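OBG-type G domain-containing protein (Pyrococcus horikoshii, PDB 2E87) binds GDP in an OBG-type G domain and is probably a GTP-binding protein of the Nog1 family, its precise cellular role unknown. Local coordinates at residues 20-25 with 51-56; 7-12 with 65-70; 84-89 with 155-160. All coordinates share one frame; numbering follows the deposited sequence.

In the fold
From the N terminus the chain runs through the loop 7-12 into helix 14-30, then back along helix 38-67. Contact 2 closes this excursion by bringing residues 7-12 against 65-70; contact 1, joining 20-25 to 51-56, is nested inside it, with the two centres about 20 Å apart. The two touch where Lys20 CD packs 3.9 Å from Leu12 CD1. Contact 3 opens only afterwards, in series: residues 84-89, spanning helices 76-86 and 88-117, are met by 155-160 at the end of helix 144-156. Its Leu157 also packs on Met8 of contact 2. All three belong to the N-terminal helical domain, away from the GDP site.

Contact 1: residues 20-25 with 51-56; sequences KAFRRA and RTVSNV
Val56 reaches across from helix 38-67 onto the backbone of Ala21 in helix 14-30. Its CB already lies 4.1 Å from Ala21 CA. From there the side chain forks. CG1, set anti to the backbone N by a chi1 of 168°, comes to 3.7 Å from Ala21 CA and also touches the Ala21 methyl and, at its margin, Lys20 CG. CG2 turns to the other flank and meets the aliphatic part of Arg24, with Arg24 CG 3.8 Å away. Bends at chi2 and chi3 keep Arg24 NE within 4.1 Å of Val56 CG2, which lies obliquely to the guanidinium.

The axes of segments 20-25 and 51-56 approach to 8.2 Å with their directions 141° apart, a roughly antiparallel pairing within the NOG1-type N-terminal helical bundle. The small side chains of Ala21 and Ala25 are consistent with this spacing: one turn apart, they let the valines reach the backbone as well as their methyls. Val53 sits between them. Its CG2 lies 3.8 Å from Ala25 CB and meets a ring carbon of Phe22 obliquely, while CG1 faces Ala21 CB.

Thr52 divides its two branches between different tasks. The methyl CG2 is directed at the other helix, 3.8 Å from Ala25 CA and close to the Arg24 carbonyl oxygen; the Thr52 and Arg24 side chains cross at about a right angle. OG1, placed beside its own backbone N by a chi1 of -52°, is hydrogen-bonded to the carbonyl of Leu48 in the preceding turn, which satisfies the hydroxyl within its own helix. Helix 122-142 covers another side of the pair: Tyr133 stacks on the ring of Phe22 and touches Ala25 and Val53, and Phe132 and Val136 also pack on Val53.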
loop_
_atom_site.group_PDB
_atom_site.type_symbol
_atom_site.label_atom_id
_atom_site.label_comp_id
_atom_site.label_asym_id
_atom_site.label_seq_id
_atom_site.Cartn_x
_atom_site.Cartn_y
_atom_site.Cartn_z
ATOM N N LYS A 20 -2.251 -0.010 31.190
ATOM C CA LYS A 20 -2.632 1.383 31.000
ATOM C C LYS A 20 -4.022 1.592 31.589
ATOM O O LYS A 20 -4.249 2.515 32.361
ATOM C CB LYS A 20 -2.643 1.727 29.512
ATOM C CG LYS A 20 -2.823 3.204 29.189
ATOM C CD LYS A 20 -2.869 3.417 27.669
ATOM C CE LYS A 20 -2.664 4.875 27.272
ATOM N NZ LYS A 20 -1.304 5.342 27.686
ATOM N N ALA A 21 -4.943 0.709 31.231
ATOM C CA ALA A 21 -6.310 0.801 31.706
ATOM C C ALA A 21 -6.457 0.646 33.227
ATOM O O ALA A 21 -7.173 1.421 33.859
ATOM C CB ALA A 21 -7.160 -0.225 30.984
ATOM N N PHE A 22 -5.797 -0.347 33.821
ATOM C CA PHE A 22 -5.919 -0.531 35.263
ATOM C C PHE A 22 -5.283 0.664 35.972
ATOM O O PHE A 22 -5.853 1.225 36.912
ATOM C CB PHE A 22 -5.250 -1.834 35.712
ATOM C CG PHE A 22 -5.975 -3.081 35.281
ATOM C CD1 PHE A 22 -5.501 -4.337 35.664
ATOM C CD2 PHE A 22 -7.139 -3.013 34.509
ATOM C CE1 PHE A 22 -6.171 -5.507 35.288
ATOM C CE2 PHE A 22 -7.815 -4.171 34.129
ATOM C CZ PHE A 22 -7.333 -5.427 34.520
ATOM N N ARG A 23 -4.109 1.062 35.499
ATOM C CA ARG A 23 -3.400 2.192 36.080
ATOM C C ARG A 23 -4.285 3.435 36.067
ATOM O O ARG A 23 -4.375 4.144 37.065
ATOM C CB ARG A 23 -2.108 2.477 35.307
ATOM C CG ARG A 23 -0.965 3.010 36.176
ATOM C CD ARG A 23 0.136 3.693 35.354
ATOM N NE ARG A 23 0.563 2.894 34.204
ATOM C CZ ARG A 23 0.369 3.241 32.929
ATOM N NH1 ARG A 23 -0.252 4.378 32.622
ATOM N NH2 ARG A 23 0.794 2.445 31.952
ATOM N N ARG A 24 -4.942 3.699 34.938
ATOM C CA ARG A 24 -5.791 4.875 34.824
ATOM C C ARG A 24 -7.016 4.769 35.718
ATOM O O ARG A 24 -7.545 5.777 36.187
ATOM C CB ARG A 24 -6.240 5.090 33.377
ATOM C CG ARG A 24 -6.805 6.476 33.123
ATOM C CD ARG A 24 -5.734 7.431 32.614
ATOM N NE ARG A 24 -5.782 7.582 31.159
ATOM C CZ ARG A 24 -4.736 7.424 30.352
ATOM N NH1 ARG A 24 -3.549 7.105 30.856
ATOM N NH2 ARG A 24 -4.875 7.581 29.039
ATOM N N ALA A 25 -7.470 3.547 35.948
ATOM C CA ALA A 25 -8.635 3.328 36.788
ATOM C C ALA A 25 -8.238 3.543 38.249
ATOM O O ALA A 25 -9.000 4.068 39.045
ATOM C CB ALA A 25 -9.181 1.919 36.575
ATOM N N ARG A 51 -15.972 1.888 34.391
ATOM C CA ARG A 51 -16.116 2.782 33.250
ATOM C C ARG A 51 -14.786 3.268 32.711
ATOM O O ARG A 51 -14.625 3.423 31.504
ATOM C CB ARG A 51 -16.967 4.006 33.608
ATOM C CG ARG A 51 -18.387 3.698 33.996
ATOM C CD ARG A 51 -19.285 4.865 33.633
ATOM N NE ARG A 51 -20.608 4.747 34.235
ATOM C CZ ARG A 51 -20.878 5.046 35.504
ATOM N NH1 ARG A 51 -19.910 5.487 36.305
ATOM N NH2 ARG A 51 -22.114 4.903 35.970
ATOM N N THR A 52 -13.839 3.532 33.607
ATOM C CA THR A 52 -12.536 4.021 33.193
ATOM C C THR A 52 -11.780 2.931 32.429
ATOM O O THR A 52 -11.158 3.202 31.403
ATOM C CB THR A 52 -11.710 4.502 34.417
ATOM O OG1 THR A 52 -12.495 5.418 35.188
ATOM C CG2 THR A 52 -10.437 5.222 33.962
ATOM N N VAL A 53 -11.831 1.694 32.913
ATOM C CA VAL A 53 -11.146 0.616 32.208
ATOM C C VAL A 53 -11.781 0.470 30.848
ATOM O O VAL A 53 -11.095 0.364 29.845
ATOM C CB VAL A 53 -11.266 -0.734 32.929
ATOM C CG1 VAL A 53 -10.796 -1.879 31.998
ATOM C CG2 VAL A 53 -10.432 -0.703 34.195
ATOM N N SER A 54 -13.100 0.480 30.816
ATOM C CA SER A 54 -13.809 0.337 29.555
ATOM C C SER A 54 -13.448 1.427 28.552
ATOM O O SER A 54 -13.194 1.140 27.383
ATOM C CB SER A 54 -15.316 0.336 29.789
ATOM O OG SER A 54 -16.003 0.107 28.576
ATOM N N ASN A 55 -13.400 2.673 29.013
ATOM C CA ASN A 55 -13.085 3.782 28.125
ATOM C C ASN A 55 -11.664 3.848 27.641
ATOM O O ASN A 55 -11.417 4.175 26.484
ATOM C CB ASN A 55 -13.437 5.115 28.772
ATOM C CG ASN A 55 -14.852 5.510 28.498
ATOM O OD1 ASN A 55 -15.778 4.987 29.114
ATOM N ND2 ASN A 55 -15.041 6.422 27.539
ATOM N N VAL A 56 -10.725 3.554 28.524
ATOM C CA VAL A 56 -9.334 3.607 28.139
ATOM C C VAL A 56 -9.031 2.537 27.103
ATOM O O VAL A 56 -8.358 2.802 26.118
ATOM C CB VAL A 56 -8.434 3.453 29.377
ATOM C CG1 VAL A 56 -6.995 3.217 28.967
ATOM C CG2 VAL A 56 -8.535 4.715 30.205
#

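Contact 2: residues 7-12 with 65-70; sequences RMPTVL and LERTPG
Arg7 and Arg67 lie across one another at about a right angle, their guanidinium planes 30° apart. The touching atom of Arg67 is the methylene CG, which stands 3.7 Å above one face of the Arg7 guanidinium, offset toward its rim. Arg67 runs extended from CG to NE, while bends at chi2 and chi3 fold Arg7 over it. Lower down, Arg67 CB packs against both the Arg7 carbonyl oxygen and Pro9 CD, the latter 3.8 Å away. Beside this pair, Met8, a selenomethionine, passes slantwise over Thr68: its CG comes to 3.4 Å from Thr68 OG1, and SE lies 3.9 Å from Thr68 CG2.

One shell out, Thr68 OG1 is hydrogen-bonded to the Val64 carbonyl near the end of helix 38-67, and Phe5 and Met95 pack on the same residue. Farther along the loop, the Val11 N-H is hydrogen-bonded to Asn151 OD1 of helix 144-156.

With Arg7 NH1 4.1 Å from Arg67 NE and Lys63 also close to Arg67, like charges gather here, so the contact probably gains from packing of aliphatic carbons, including a methylene over the guanidinium face, rather than from electrostatics.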
loop_
_atom_site.group_PDB
_atom_site.type_symbol
_atom_site.label_atom_id
_atom_site.label_comp_id
_atom_site.label_asym_id
_atom_site.label_seq_id
_atom_site.Cartn_x
_atom_site.Cartn_y
_atom_site.Cartn_z
ATOM N N ARG A 7 -0.095 7.166 9.001
ATOM C CA ARG A 7 -0.930 7.563 10.131
ATOM C C ARG A 7 -1.282 6.398 11.062
ATOM O O ARG A 7 -1.777 6.615 12.171
ATOM C CB ARG A 7 -2.234 8.193 9.624
ATOM C CG ARG A 7 -2.135 9.658 9.207
ATOM C CD ARG A 7 -2.842 10.551 10.228
ATOM N NE ARG A 7 -4.272 10.244 10.341
ATOM C CZ ARG A 7 -5.046 10.628 11.353
ATOM N NH1 ARG A 7 -4.535 11.339 12.356
ATOM N NH2 ARG A 7 -6.333 10.298 11.365
HETATM N N MSE A 8 -1.057 5.167 10.610
HETATM C CA MSE A 8 -1.377 4.014 11.447
HETATM C C MSE A 8 -0.494 4.038 12.704
HETATM O O MSE A 8 0.730 3.959 12.639
HETATM C CB MSE A 8 -1.192 2.705 10.667
HETATM C CG MSE A 8 -1.552 1.455 11.467
HETATM SE SE MSE A 8 -1.319 -0.223 10.491
HETATM C CE MSE A 8 0.254 0.235 9.488
ATOM N N PRO A 9 -1.125 4.147 13.865
ATOM C CA PRO A 9 -0.471 4.196 15.169
ATOM C C PRO A 9 0.134 2.880 15.630
ATOM O O PRO A 9 -0.211 1.799 15.149
ATOM C CB PRO A 9 -1.595 4.636 16.084
ATOM C CG PRO A 9 -2.754 3.859 15.520
ATOM C CD PRO A 9 -2.587 4.012 14.013
ATOM N N THR A 10 1.062 2.980 16.565
ATOM C CA THR A 10 1.672 1.795 17.114
ATOM C C THR A 10 0.561 1.154 17.952
ATOM O O THR A 10 -0.134 1.834 18.707
ATOM C CB THR A 10 2.883 2.173 17.980
ATOM O OG1 THR A 10 3.948 2.613 17.128
ATOM C CG2 THR A 10 3.349 0.988 18.801
ATOM N N VAL A 11 0.372 -0.145 17.778
ATOM C CA VAL A 11 -0.656 -0.881 18.501
ATOM C C VAL A 11 -0.099 -1.408 19.814
ATOM O O VAL A 11 0.917 -2.095 19.822
ATOM C CB VAL A 11 -1.150 -2.085 17.680
ATOM C CG1 VAL A 11 -2.098 -2.903 18.492
ATOM C CG2 VAL A 11 -1.820 -1.612 16.412
ATOM N N LEU A 12 -0.752 -1.072 20.918
ATOM C CA LEU A 12 -0.323 -1.557 22.223
ATOM C C LEU A 12 -0.623 -3.058 22.365
ATOM O O LEU A 12 -1.595 -3.551 21.805
ATOM C CB LEU A 12 -1.049 -0.798 23.335
ATOM C CG LEU A 12 -0.683 0.669 23.593
ATOM C CD1 LEU A 12 -1.187 1.077 24.985
ATOM C CD2 LEU A 12 0.815 0.860 23.542
ATOM N N LEU A 65 -8.574 1.444 14.545
ATOM C CA LEU A 65 -9.558 1.278 13.486
ATOM C C LEU A 65 -9.792 2.578 12.719
ATOM O O LEU A 65 -10.041 2.552 11.512
ATOM C CB LEU A 65 -10.899 0.817 14.057
ATOM C CG LEU A 65 -10.973 -0.464 14.879
ATOM C CD1 LEU A 65 -12.399 -0.665 15.369
ATOM C CD2 LEU A 65 -10.519 -1.642 14.025
ATOM N N GLU A 66 -9.707 3.713 13.411
ATOM C CA GLU A 66 -9.955 4.999 12.765
ATOM C C GLU A 66 -8.797 5.533 11.937
ATOM O O GLU A 66 -9.005 6.049 10.845
ATOM C CB GLU A 66 -10.377 6.051 13.806
ATOM C CG GLU A 66 -11.624 5.653 14.613
ATOM C CD GLU A 66 -12.015 6.667 15.691
ATOM O OE1 GLU A 66 -11.121 7.365 16.227
ATOM O OE2 GLU A 66 -13.222 6.743 16.018
ATOM N N ARG A 67 -7.578 5.389 12.436
ATOM C CA ARG A 67 -6.419 5.912 11.727
ATOM C C ARG A 67 -5.788 5.009 10.677
ATOM O O ARG A 67 -4.831 5.404 10.014
ATOM C CB ARG A 67 -5.354 6.337 12.729
ATOM C CG ARG A 67 -5.824 7.408 13.697
ATOM C CD ARG A 67 -4.652 7.901 14.512
ATOM N NE ARG A 67 -5.044 8.818 15.573
ATOM C CZ ARG A 67 -4.218 9.212 16.536
ATOM N NH1 ARG A 67 -2.971 8.759 16.557
ATOM N NH2 ARG A 67 -4.638 10.046 17.478
ATOM N N THR A 68 -6.301 3.797 10.532
ATOM C CA THR A 68 -5.757 2.896 9.535
ATOM C C THR A 68 -6.747 2.935 8.390
ATOM O O THR A 68 -7.934 2.734 8.587
ATOM C CB THR A 68 -5.641 1.450 10.069
ATOM O OG1 THR A 68 -4.998 1.466 11.349
ATOM C CG2 THR A 68 -4.830 0.593 9.113
ATOM N N PRO A 69 -6.274 3.207 7.174
ATOM C CA PRO A 69 -7.201 3.259 6.044
ATOM C C PRO A 69 -7.853 1.906 5.761
ATOM O O PRO A 69 -7.214 0.858 5.898
ATOM C CB PRO A 69 -6.299 3.696 4.902
ATOM C CG PRO A 69 -5.034 2.941 5.213
ATOM C CD PRO A 69 -4.877 3.237 6.702
ATOM N N GLY A 70 -9.131 1.928 5.395
ATOM C CA GLY A 70 -9.787 0.683 5.047
ATOM C C GLY A 70 -9.144 0.260 3.735
ATOM O O GLY A 70 -8.974 1.082 2.834
#

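Contact 3: residues 84-89 with 155-160; sequences VLVDRD and EVLKDL. With SO4 (sulfate ion), chain C.
Lys158 NZ is gripped three times: it gives hydrogen bonds to sulfate O1 at 2.7 Å and sulfate O4 at 2.8 Å, and forms a salt bridge with Glu155 OE2 at 2.9 Å. The carboxylate oxygen is met on its syn side, the nitrogen standing 28° out of the plane. A lysine chain extended beyond CG and a bend at chi2 of Glu155 bring the two ends together on the side facing away from segment 84-89. The sulfate probably comes from the crystallisation liquor.

Across the interface itself the contact is apolar. Leu85 lies against residues 156-160, at the C-terminal side of helix 144-156: its CB is 3.8 Å from Val156 CG1, and CD1 reaches farther to Leu160 CD2 at 3.7 Å. Val86 approaches Leu157 at about a right angle, CG1 to CD2 at 3.9 Å.

Asp87, with a phi of 76°, is the first residue after helix 76-86 to leave helical backbone angles, and its side chain caps the start of helix 88-117, while Tyr149 OH of helix 144-156 is hydrogen-bonded to the Val86 carbonyl. Pro198 touches Leu85, and helix 234-241 packs on Val84, placing the contact where the helical domain meets the G domain.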
loop_
_atom_site.group_PDB
_atom_site.type_symbol
_atom_site.label_atom_id
_atom_site.label_comp_id
_atom_site.label_asym_id
_atom_site.label_seq_id
_atom_site.Cartn_x
_atom_site.Cartn_y
_atom_site.Cartn_z
ATOM N N VAL A 84 0.416 -8.443 -0.776
ATOM C CA VAL A 84 1.707 -9.099 -0.932
ATOM C C VAL A 84 2.558 -9.010 0.318
ATOM O O VAL A 84 3.206 -9.971 0.698
ATOM C CB VAL A 84 2.520 -8.495 -2.111
ATOM C CG1 VAL A 84 4.002 -8.771 -1.931
ATOM C CG2 VAL A 84 2.054 -9.093 -3.410
ATOM N N LEU A 85 2.557 -7.854 0.958
ATOM C CA LEU A 85 3.385 -7.646 2.138
ATOM C C LEU A 85 2.894 -8.203 3.480
ATOM O O LEU A 85 3.705 -8.640 4.299
ATOM C CB LEU A 85 3.655 -6.146 2.316
ATOM C CG LEU A 85 4.448 -5.438 1.221
ATOM C CD1 LEU A 85 4.595 -3.965 1.548
ATOM C CD2 LEU A 85 5.808 -6.086 1.102
ATOM N N VAL A 86 1.590 -8.193 3.722
ATOM C CA VAL A 86 1.101 -8.639 5.025
ATOM C C VAL A 86 -0.115 -9.539 4.973
ATOM O O VAL A 86 -0.606 -9.973 6.016
ATOM C CB VAL A 86 0.763 -7.409 5.901
ATOM C CG1 VAL A 86 1.941 -6.456 5.912
ATOM C CG2 VAL A 86 -0.466 -6.676 5.359
ATOM N N ASP A 87 -0.603 -9.791 3.759
ATOM C CA ASP A 87 -1.784 -10.627 3.509
ATOM C C ASP A 87 -3.110 -9.945 3.825
ATOM O O ASP A 87 -3.483 -9.790 4.982
ATOM C CB ASP A 87 -1.720 -11.956 4.280
ATOM C CG ASP A 87 -2.795 -12.918 3.829
ATOM O OD1 ASP A 87 -3.878 -12.957 4.443
ATOM O OD2 ASP A 87 -2.570 -13.619 2.822
ATOM N N ARG A 88 -3.832 -9.578 2.775
ATOM C CA ARG A 88 -5.102 -8.886 2.916
ATOM C C ARG A 88 -6.111 -9.534 3.861
ATOM O O ARG A 88 -6.718 -8.851 4.685
ATOM C CB ARG A 88 -5.769 -8.722 1.553
ATOM C CG ARG A 88 -7.022 -7.858 1.612
ATOM C CD ARG A 88 -8.056 -8.314 0.606
ATOM N NE ARG A 88 -7.564 -8.242 -0.763
ATOM C CZ ARG A 88 -7.617 -7.152 -1.521
ATOM N NH1 ARG A 88 -8.151 -6.028 -1.042
ATOM N NH2 ARG A 88 -7.134 -7.190 -2.759
ATOM N N ASP A 89 -6.308 -10.841 3.719
ATOM C CA ASP A 89 -7.283 -11.551 4.533
ATOM C C ASP A 89 -6.906 -11.548 6.014
ATOM O O ASP A 89 -7.759 -11.394 6.882
ATOM C CB ASP A 89 -7.462 -12.976 3.995
ATOM C CG ASP A 89 -8.528 -13.763 4.748
ATOM O OD1 ASP A 89 -8.148 -14.655 5.544
ATOM O OD2 ASP A 89 -9.739 -13.491 4.553
ATOM N N GLU A 155 4.975 -1.948 10.543
ATOM C CA GLU A 155 6.362 -1.665 10.237
ATOM C C GLU A 155 6.685 -2.066 8.805
ATOM O O GLU A 155 7.364 -1.339 8.096
ATOM C CB GLU A 155 7.266 -2.411 11.221
ATOM C CG GLU A 155 8.622 -1.762 11.456
ATOM C CD GLU A 155 8.515 -0.337 11.983
ATOM O OE1 GLU A 155 7.821 -0.110 12.997
ATOM O OE2 GLU A 155 9.132 0.561 11.381
ATOM N N VAL A 156 6.185 -3.219 8.381
ATOM C CA VAL A 156 6.433 -3.716 7.029
ATOM C C VAL A 156 5.819 -2.828 5.957
ATOM O O VAL A 156 6.397 -2.650 4.884
ATOM C CB VAL A 156 5.856 -5.145 6.818
ATOM C CG1 VAL A 156 5.876 -5.499 5.339
ATOM C CG2 VAL A 156 6.668 -6.177 7.593
ATOM N N LEU A 157 4.649 -2.274 6.251
ATOM C CA LEU A 157 3.946 -1.451 5.279
ATOM C C LEU A 157 4.625 -0.129 4.958
ATOM O O LEU A 157 4.271 0.536 3.981
ATOM C CB LEU A 157 2.507 -1.219 5.730
ATOM C CG LEU A 157 1.640 -2.476 5.649
ATOM C CD1 LEU A 157 0.273 -2.172 6.228
ATOM C CD2 LEU A 157 1.531 -2.949 4.205
ATOM N N LYS A 158 5.613 0.234 5.768
ATOM C CA LYS A 158 6.358 1.460 5.555
ATOM C C LYS A 158 7.140 1.350 4.246
ATOM O O LYS A 158 7.504 2.364 3.654
ATOM C CB LYS A 158 7.326 1.713 6.717
ATOM C CG LYS A 158 6.648 2.057 8.021
ATOM C CD LYS A 158 7.663 2.388 9.097
ATOM C CE LYS A 158 6.983 2.977 10.315
ATOM N NZ LYS A 158 7.937 3.191 11.433
ATOM N N ASP A 159 7.386 0.123 3.794
ATOM C CA ASP A 159 8.120 -0.092 2.552
ATOM C C ASP A 159 7.255 -0.087 1.296
ATOM O O ASP A 159 7.686 -0.569 0.250
ATOM C CB ASP A 159 8.884 -1.413 2.590
ATOM C CG ASP A 159 9.891 -1.475 3.711
ATOM O OD1 ASP A 159 10.615 -0.472 3.922
ATOM O OD2 ASP A 159 9.965 -2.538 4.370
ATOM N N LEU A 160 6.036 0.429 1.377
ATOM C CA LEU A 160 5.221 0.461 0.170
ATOM C C LEU A 160 5.884 1.403 -0.813
ATOM O O LEU A 160 6.442 2.419 -0.431
ATOM C CB LEU A 160 3.810 0.965 0.462
ATOM C CG LEU A 160 2.853 -0.054 1.073
ATOM C CD1 LEU A 160 1.550 0.647 1.438
ATOM C CD2 LEU A 160 2.617 -1.194 0.087
HETATM S S SO4 C . 7.798 4.372 14.526
HETATM O O1 SO4 C . 7.898 5.224 13.242
HETATM O O2 SO4 C . 8.816 4.814 15.572
HETATM O O3 SO4 C . 6.388 4.630 15.088
HETATM O O4 SO4 C . 8.086 2.908 14.178
#